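Local coordinates for protein putative aldehyde dehydrogenase (Burkholderia cenocepacia, PDB 4YWE) that probably oxidises an aldehyde substrate with NAD or NADP as the electron acceptor, as other members of the aldehyde dehydrogenase family do, and also binds metal ions, at residues D228-T233 with K240-M245; D342-A347 with A372-R377; A419-R424 with R434-G439. One frame throughout, in Å; residues are numbered along the deposited sequence.

Contact 1 of 3, residues D228-T233 with K240-M245; sequences DHISFT and KLVTQM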
# COMPACT_ATOMS: atom_id res chain seq x y z
N ASP A 228 -14.76 -22.24 4.32
CA ASP A 228 -14.10 -21.64 3.16
C ASP A 228 -12.61 -21.43 3.37
O ASP A 228 -11.86 -21.24 2.41
CB ASP A 228 -14.78 -20.31 2.82
CG ASP A 228 -16.27 -20.45 2.63
OD1 ASP A 228 -16.68 -21.10 1.64
OD2 ASP A 228 -17.03 -19.92 3.47
N HIS A 229 -12.17 -21.45 4.63
CA HIS A 229 -10.76 -21.24 4.96
C HIS A 229 -10.47 -21.78 6.35
O HIS A 229 -11.29 -21.66 7.26
CB HIS A 229 -10.39 -19.76 4.87
CG HIS A 229 -9.04 -19.44 5.41
ND1 HIS A 229 -7.89 -19.48 4.64
CD2 HIS A 229 -8.64 -19.07 6.66
CE1 HIS A 229 -6.85 -19.15 5.39
NE2 HIS A 229 -7.28 -18.90 6.61
N ILE A 230 -9.29 -22.37 6.52
CA ILE A 230 -8.93 -22.95 7.81
C ILE A 230 -7.64 -22.33 8.34
O ILE A 230 -6.64 -22.23 7.63
CB ILE A 230 -8.78 -24.49 7.70
CG1 ILE A 230 -10.10 -25.12 7.25
CG2 ILE A 230 -8.34 -25.07 9.04
CD1 ILE A 230 -10.04 -26.63 7.13
N SER A 231 -7.68 -21.92 9.60
CA SER A 231 -6.49 -21.44 10.29
C SER A 231 -6.01 -22.48 11.29
O SER A 231 -6.64 -22.70 12.33
CB SER A 231 -6.79 -20.11 11.00
OG SER A 231 -5.67 -19.69 11.76
N PHE A 232 -4.90 -23.14 10.97
CA PHE A 232 -4.40 -24.22 11.81
C PHE A 232 -3.14 -23.82 12.57
O PHE A 232 -2.24 -23.18 12.02
CB PHE A 232 -4.12 -25.47 10.98
CG PHE A 232 -3.57 -26.62 11.78
CD1 PHE A 232 -4.42 -27.53 12.39
CD2 PHE A 232 -2.20 -26.80 11.92
CE1 PHE A 232 -3.92 -28.59 13.13
CE2 PHE A 232 -1.69 -27.85 12.66
CZ PHE A 232 -2.55 -28.75 13.26
N THR A 233 -3.08 -24.23 13.84
CA THR A 233 -1.88 -24.08 14.65
C THR A 233 -1.67 -25.34 15.48
O THR A 233 -2.47 -25.65 16.36
CB THR A 233 -1.96 -22.86 15.58
OG1 THR A 233 -2.15 -21.67 14.81
CG2 THR A 233 -0.68 -22.74 16.39
N LYS A 240 -0.38 -31.51 8.41
CA LYS A 240 -0.36 -32.22 7.15
C LYS A 240 -1.71 -32.86 6.87
O LYS A 240 -2.27 -32.72 5.78
CB LYS A 240 0.74 -33.29 7.16
CG LYS A 240 0.78 -34.16 5.92
CD LYS A 240 1.81 -35.27 6.09
CE LYS A 240 3.16 -34.71 6.52
NZ LYS A 240 4.17 -35.78 6.73
N LEU A 241 -2.24 -33.57 7.86
CA LEU A 241 -3.54 -34.23 7.75
C LEU A 241 -4.67 -33.24 7.47
O LEU A 241 -5.51 -33.48 6.61
CB LEU A 241 -3.85 -35.02 9.02
CG LEU A 241 -3.48 -36.51 9.05
CD1 LEU A 241 -1.98 -36.71 8.86
CD2 LEU A 241 -3.95 -37.15 10.34
N VAL A 242 -4.67 -32.13 8.21
CA VAL A 242 -5.70 -31.11 8.06
C VAL A 242 -5.68 -30.52 6.65
O VAL A 242 -6.73 -30.31 6.04
CB VAL A 242 -5.54 -30.01 9.13
CG1 VAL A 242 -6.47 -28.84 8.83
CG2 VAL A 242 -5.80 -30.57 10.52
N THR A 243 -4.48 -30.28 6.14
CA THR A 243 -4.31 -29.76 4.79
C THR A 243 -4.88 -30.74 3.77
O THR A 243 -5.64 -30.35 2.88
CB THR A 243 -2.83 -29.49 4.46
OG1 THR A 243 -2.31 -28.49 5.35
CG2 THR A 243 -2.68 -29.00 3.03
N GLN A 244 -4.52 -32.01 3.91
CA GLN A 244 -4.96 -33.04 2.99
C GLN A 244 -6.46 -33.28 3.09
O GLN A 244 -7.12 -33.55 2.09
CB GLN A 244 -4.19 -34.34 3.24
CG GLN A 244 -2.71 -34.24 2.89
CD GLN A 244 -1.91 -35.44 3.35
OE1 GLN A 244 -2.35 -36.20 4.21
NE2 GLN A 244 -0.73 -35.62 2.76
N MET A 245 -7.01 -33.17 4.30
CA MET A 245 -8.45 -33.33 4.50
C MET A 245 -9.22 -32.19 3.83
O MET A 245 -10.24 -32.42 3.19
CB MET A 245 -8.79 -33.39 5.99
CG MET A 245 -8.47 -34.72 6.65
SD MET A 245 -8.98 -34.75 8.38
CE MET A 245 -8.28 -36.31 8.92
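V242, on the inner side of helix 236-246, sets its two methyls on two different residues of strand 229-233. V242 CG2 lies against the F232 ring, 3.8 Å from F232 CE1 and equally near CD1, so the methyl approaches the ring obliquely, beside its CD1-CE1 bond. The other branch, V242 CG1, comes within 4.2 Å of I230 CG2, a looser methyl-to-methyl approach. Both torsions matter here: F232 has its CG anti to the backbone N (chi1 179°), which carries the ring out from the strand to the helix, while in V242 it is CG1 that takes the anti place (chi1 171°), leaving CG2 beside the backbone N and directed at that bond. I230 and F232 are two apart on the strand and point to the same side, and the single valine bridges them. The contact is entirely apolar and its three residues are buried.

Further out, F232 also packs on L255 and I154 from the flanking strands, I230 on V251, and V242 on A222 of helix 214-223. The outer side of the helix meets a second subunit, where K240 forms a salt bridge with E248 of that subunit and Q244 NE2 bonds to the backbone oxygen of its Q244. Strand 229-233 runs parallel to both 139-155 and 253-256; the latter ends at E256, the predicted active-site glutamate, whose side chain is about 6 Å from that of F232. Strand 229-233, helix 236-246 and strand 253-256 form a beta-alpha-beta unit, the repeating element of Rossmann-like nucleotide-binding domains such as that of aldehyde dehydrogenases.

Contact 2 of 3, residues D342-A347 with A372-R377; sequences DFLSDA and APALLR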
# COMPACT_ATOMS: atom_id res chain seq x y z
N ASP A 342 12.12 -38.56 27.02
CA ASP A 342 12.76 -39.37 25.99
C ASP A 342 13.88 -38.60 25.30
O ASP A 342 14.91 -39.17 24.95
CB ASP A 342 11.73 -39.85 24.97
CG ASP A 342 10.71 -40.79 25.57
OD1 ASP A 342 10.94 -41.29 26.69
OD2 ASP A 342 9.67 -41.05 24.92
N PHE A 343 13.66 -37.30 25.09
CA PHE A 343 14.70 -36.44 24.52
C PHE A 343 15.91 -36.37 25.44
O PHE A 343 17.05 -36.56 25.01
CB PHE A 343 14.16 -35.03 24.28
CG PHE A 343 13.51 -34.85 22.94
CD1 PHE A 343 14.27 -34.60 21.81
CD2 PHE A 343 12.13 -34.92 22.80
CE1 PHE A 343 13.68 -34.43 20.58
CE2 PHE A 343 11.53 -34.75 21.57
CZ PHE A 343 12.31 -34.50 20.46
N LEU A 344 15.66 -36.11 26.72
CA LEU A 344 16.72 -35.95 27.71
C LEU A 344 17.48 -37.26 27.95
O LEU A 344 18.70 -37.25 28.15
CB LEU A 344 16.16 -35.42 29.02
CG LEU A 344 15.52 -34.03 28.95
CD1 LEU A 344 14.97 -33.61 30.31
CD2 LEU A 344 16.52 -33.01 28.44
N SER A 345 16.76 -38.37 27.94
CA SER A 345 17.38 -39.68 28.17
C SER A 345 18.24 -40.10 26.99
O SER A 345 19.32 -40.67 27.17
CB SER A 345 16.31 -40.74 28.45
OG SER A 345 15.48 -40.93 27.32
N ASP A 346 17.77 -39.82 25.78
CA ASP A 346 18.53 -40.11 24.57
C ASP A 346 19.81 -39.28 24.52
O ASP A 346 20.86 -39.77 24.12
CB ASP A 346 17.70 -39.86 23.31
CG ASP A 346 16.62 -40.90 23.10
OD1 ASP A 346 16.78 -42.03 23.61
OD2 ASP A 346 15.62 -40.60 22.42
N ALA A 347 19.70 -38.02 24.93
CA ALA A 347 20.84 -37.11 24.93
C ALA A 347 21.89 -37.55 25.95
O ALA A 347 23.09 -37.49 25.67
CB ALA A 347 20.38 -35.69 25.22
N ALA A 372 11.79 -29.76 35.16
CA ALA A 372 12.71 -28.64 35.35
C ALA A 372 13.39 -28.28 34.04
O ALA A 372 13.72 -29.16 33.24
CB ALA A 372 13.74 -28.99 36.41
N PRO A 373 13.59 -26.97 33.80
CA PRO A 373 14.31 -26.51 32.62
C PRO A 373 15.72 -27.08 32.56
O PRO A 373 16.39 -27.14 33.59
CB PRO A 373 14.35 -24.99 32.79
CG PRO A 373 13.17 -24.69 33.66
CD PRO A 373 13.09 -25.85 34.61
N ALA A 374 16.16 -27.51 31.38
CA ALA A 374 17.44 -28.17 31.24
C ALA A 374 18.34 -27.47 30.23
O ALA A 374 17.90 -27.11 29.14
CB ALA A 374 17.24 -29.63 30.85
N LEU A 375 19.60 -27.29 30.60
CA LEU A 375 20.59 -26.71 29.71
C LEU A 375 21.63 -27.75 29.31
O LEU A 375 22.40 -28.22 30.15
CB LEU A 375 21.28 -25.51 30.36
CG LEU A 375 22.47 -24.94 29.60
CD1 LEU A 375 22.03 -24.30 28.29
CD2 LEU A 375 23.24 -23.96 30.46
N LEU A 376 21.66 -28.10 28.03
CA LEU A 376 22.63 -29.06 27.53
C LEU A 376 23.63 -28.38 26.61
O LEU A 376 23.29 -27.45 25.88
CB LEU A 376 21.94 -30.22 26.80
CG LEU A 376 21.17 -31.21 27.68
CD1 LEU A 376 19.77 -30.71 28.01
CD2 LEU A 376 21.13 -32.58 27.04
N ARG A 377 24.88 -28.84 26.64
CA ARG A 377 25.96 -28.20 25.91
C ARG A 377 26.63 -29.15 24.93
O ARG A 377 26.45 -30.37 25.01
CB ARG A 377 27.00 -27.65 26.88
CG ARG A 377 27.57 -28.70 27.83
CD ARG A 377 28.81 -28.19 28.54
NE ARG A 377 29.85 -27.82 27.58
CZ ARG A 377 30.81 -26.93 27.82
NH1 ARG A 377 30.86 -26.32 28.99
NH2 ARG A 377 31.71 -26.66 26.89
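A374, the first residue of strand 374-376, turns its CB to helix 334-349 and meets the end of L344, with A374 CB 4.2 Å from L344 CD2. L375, next along, faces the other side of the sheet, where it packs on L310 and F314 of helix 303-315. With L376 the chain returns to the helix. Its two methyls divide the work: L376 CD1 is 4.0 Å from L344 CD2, whereas L376 CD2 lies closer to the next helical turn, 3.7 Å from A347 CB. Its CG stands anti to the carbonyl carbon (chi1 -72°), and chi2 of 84° spreads the two methyls toward different partners. L344 starts out along the flank of the helix, but with CD1 prolonging the chain (chi2 179°), CD2 branches off it and touches both strand residues, and the two leucines pass each other at a slant. D346, on this helix, and D350 bind calcium in a known structure of the protein; this chain carries no ion there.

The axes of helix segment 342-347 and strand 374-376 approach to 11.3 Å, with 32° between their N-to-C directions. Strand 374-376 is held between strand 354-360, antiparallel to it, and strand 394-400, parallel to it; M354 and V394 from these neighbours pack on L376 as well. Helix 334-349 therefore covers one face of this part of the sheet, and helix 303-315 packs on the other.

Contact 3 of 3, residues A419-R424 with R434-G439; sequences AGIWTR and RRLRAG. With EDO (1,2-ethanediol), chain N.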
# COMPACT_ATOMS: atom_id res chain seq x y z
N ALA A 419 14.04 -16.26 14.55
CA ALA A 419 15.47 -16.26 14.87
C ALA A 419 15.86 -15.00 15.63
O ALA A 419 15.35 -13.91 15.35
CB ALA A 419 16.29 -16.40 13.60
N GLY A 420 16.75 -15.16 16.60
CA GLY A 420 17.26 -14.04 17.37
C GLY A 420 18.73 -13.77 17.11
O GLY A 420 19.54 -14.70 17.07
N ILE A 421 19.08 -12.50 16.94
CA ILE A 421 20.46 -12.10 16.68
C ILE A 421 20.98 -11.21 17.79
O ILE A 421 20.40 -10.16 18.08
CB ILE A 421 20.58 -11.38 15.32
CG1 ILE A 421 20.16 -12.31 14.18
CG2 ILE A 421 22.00 -10.89 15.11
CD1 ILE A 421 20.15 -11.63 12.82
N TRP A 422 22.08 -11.61 18.42
CA TRP A 422 22.69 -10.81 19.47
C TRP A 422 24.11 -10.40 19.10
O TRP A 422 25.04 -11.21 19.16
CB TRP A 422 22.68 -11.58 20.80
CG TRP A 422 21.31 -11.89 21.29
CD1 TRP A 422 20.57 -13.01 21.02
CD2 TRP A 422 20.49 -11.08 22.14
NE1 TRP A 422 19.35 -12.95 21.64
CE2 TRP A 422 19.28 -11.77 22.34
CE3 TRP A 422 20.66 -9.83 22.75
CZ2 TRP A 422 18.25 -11.26 23.13
CZ3 TRP A 422 19.64 -9.33 23.54
CH2 TRP A 422 18.45 -10.04 23.72
N THR A 423 24.27 -9.14 18.72
CA THR A 423 25.56 -8.58 18.35
C THR A 423 25.47 -7.06 18.29
O THR A 423 24.39 -6.50 18.09
CB THR A 423 26.06 -9.12 16.99
OG1 THR A 423 27.31 -8.49 16.66
CG2 THR A 423 25.05 -8.82 15.90
N ARG A 424 26.61 -6.39 18.47
CA ARG A 424 26.64 -4.93 18.42
C ARG A 424 26.88 -4.40 17.01
O ARG A 424 26.54 -3.26 16.70
CB ARG A 424 27.71 -4.38 19.37
CG ARG A 424 27.28 -4.31 20.83
CD ARG A 424 28.41 -3.76 21.70
NE ARG A 424 28.04 -3.74 23.11
CZ ARG A 424 28.34 -4.70 23.98
NH1 ARG A 424 29.02 -5.77 23.58
NH2 ARG A 424 27.97 -4.59 25.25
N ARG A 434 18.98 -11.04 6.62
CA ARG A 434 18.63 -11.34 5.24
C ARG A 434 18.90 -12.81 4.91
O ARG A 434 18.19 -13.41 4.11
CB ARG A 434 19.41 -10.44 4.28
N ARG A 435 19.93 -13.37 5.54
CA ARG A 435 20.35 -14.74 5.25
C ARG A 435 19.50 -15.78 5.98
O ARG A 435 19.25 -16.87 5.45
CB ARG A 435 21.82 -14.94 5.61
CG ARG A 435 22.80 -14.15 4.75
CD ARG A 435 24.24 -14.52 5.08
NE ARG A 435 24.54 -15.90 4.75
CZ ARG A 435 25.71 -16.50 5.01
NH1 ARG A 435 26.68 -15.82 5.61
NH2 ARG A 435 25.90 -17.76 4.67
N LEU A 436 19.07 -15.46 7.19
CA LEU A 436 18.33 -16.41 8.02
C LEU A 436 16.98 -16.75 7.41
O LEU A 436 16.30 -15.88 6.85
CB LEU A 436 18.15 -15.85 9.43
CG LEU A 436 19.43 -15.67 10.26
CD1 LEU A 436 19.10 -15.10 11.63
CD2 LEU A 436 20.19 -16.98 10.38
N ARG A 437 16.59 -18.01 7.52
CA ARG A 437 15.29 -18.46 7.04
C ARG A 437 14.29 -18.48 8.19
O ARG A 437 14.27 -19.43 8.98
CB ARG A 437 15.39 -19.84 6.39
CG ARG A 437 16.25 -19.89 5.15
CD ARG A 437 16.40 -21.31 4.64
NE ARG A 437 17.27 -21.39 3.47
CZ ARG A 437 17.61 -22.53 2.87
NH1 ARG A 437 17.15 -23.68 3.33
NH2 ARG A 437 18.41 -22.51 1.81
N ALA A 438 13.47 -17.44 8.28
CA ALA A 438 12.49 -17.32 9.35
C ALA A 438 11.44 -16.28 9.00
O ALA A 438 11.70 -15.36 8.23
CB ALA A 438 13.17 -16.96 10.66
N GLY A 439 10.24 -16.44 9.56
CA GLY A 439 9.20 -15.44 9.40
C GLY A 439 9.53 -14.18 10.16
O GLY A 439 9.16 -13.08 9.75
C1 EDO N . 16.25 -10.52 1.18
O1 EDO N . 16.15 -10.46 2.61
C2 EDO N . 17.23 -11.63 0.79
O2 EDO N . 16.78 -12.88 1.33
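L436 reaches from the chain just after helix 426-435 to strand 418-422 and puts a single methyl, CD1, against two strand side chains. L436 CD1 touches both A419 CB, at 3.7 Å, and I421 CD1, at 3.8 Å, with I421 CG1 nearly as close. The L436 and I421 chains slant across one another. Both are extended at chi2, 179° in L436 and 175° in I421, and this stretch carries the terminal carbons of each out to meet between the two backbones. A419 and I421 alternate with G420 and W422 along the strand, so the pair faces L436 while W422 packs on helix 271-283 across the sheet. A438 CB lies 4.0 Å from A419 N and 4.3 Å from A419 CB.

I264 and A410 close around L436 as well, and the L436 carbonyl oxygen accepts a hydrogen bond from K480 of a second subunit. R434 O lies 3.2 Å from O2 of a 1,2-ethanediol, probably from the crystallisation liquor, which is hydrogen-bonded to E146 of that subunit.

After A438 the chain enters strand 440-443, parallel to strand 418-422 and paired with it through A419 and I421. The leucine and alanine thus fill the return leg of a beta-alpha-beta crossover, strand 418-422, helix 426-435, strand 440-443, at the last strand this chain contributes to the mixed sheet.

All three contacts are buried, small and apolar, each joining a strand to a helix or to the chain leaving one, but they serve two sheets. Contact 1 belongs to the sheet containing strands 139-155 and 253-256, and lies nearest the predicted active-site glutamate. Contacts 2 and 3 share the other mixed sheet, at strands well separated across it, their centres about 25 Å apart. Contact 2 is the most peripheral, its centre about 24 Å from that of the chain, and its segments touch no other subunit. Around contacts 1 and 3, neighbouring subunits approach with polar groups. Contact 1 sets a valine against an aromatic ring and an isoleucine, contact 2 pairs two leucines with two alanines, and contact 3 seats one leucine against an alanine and an isoleucine.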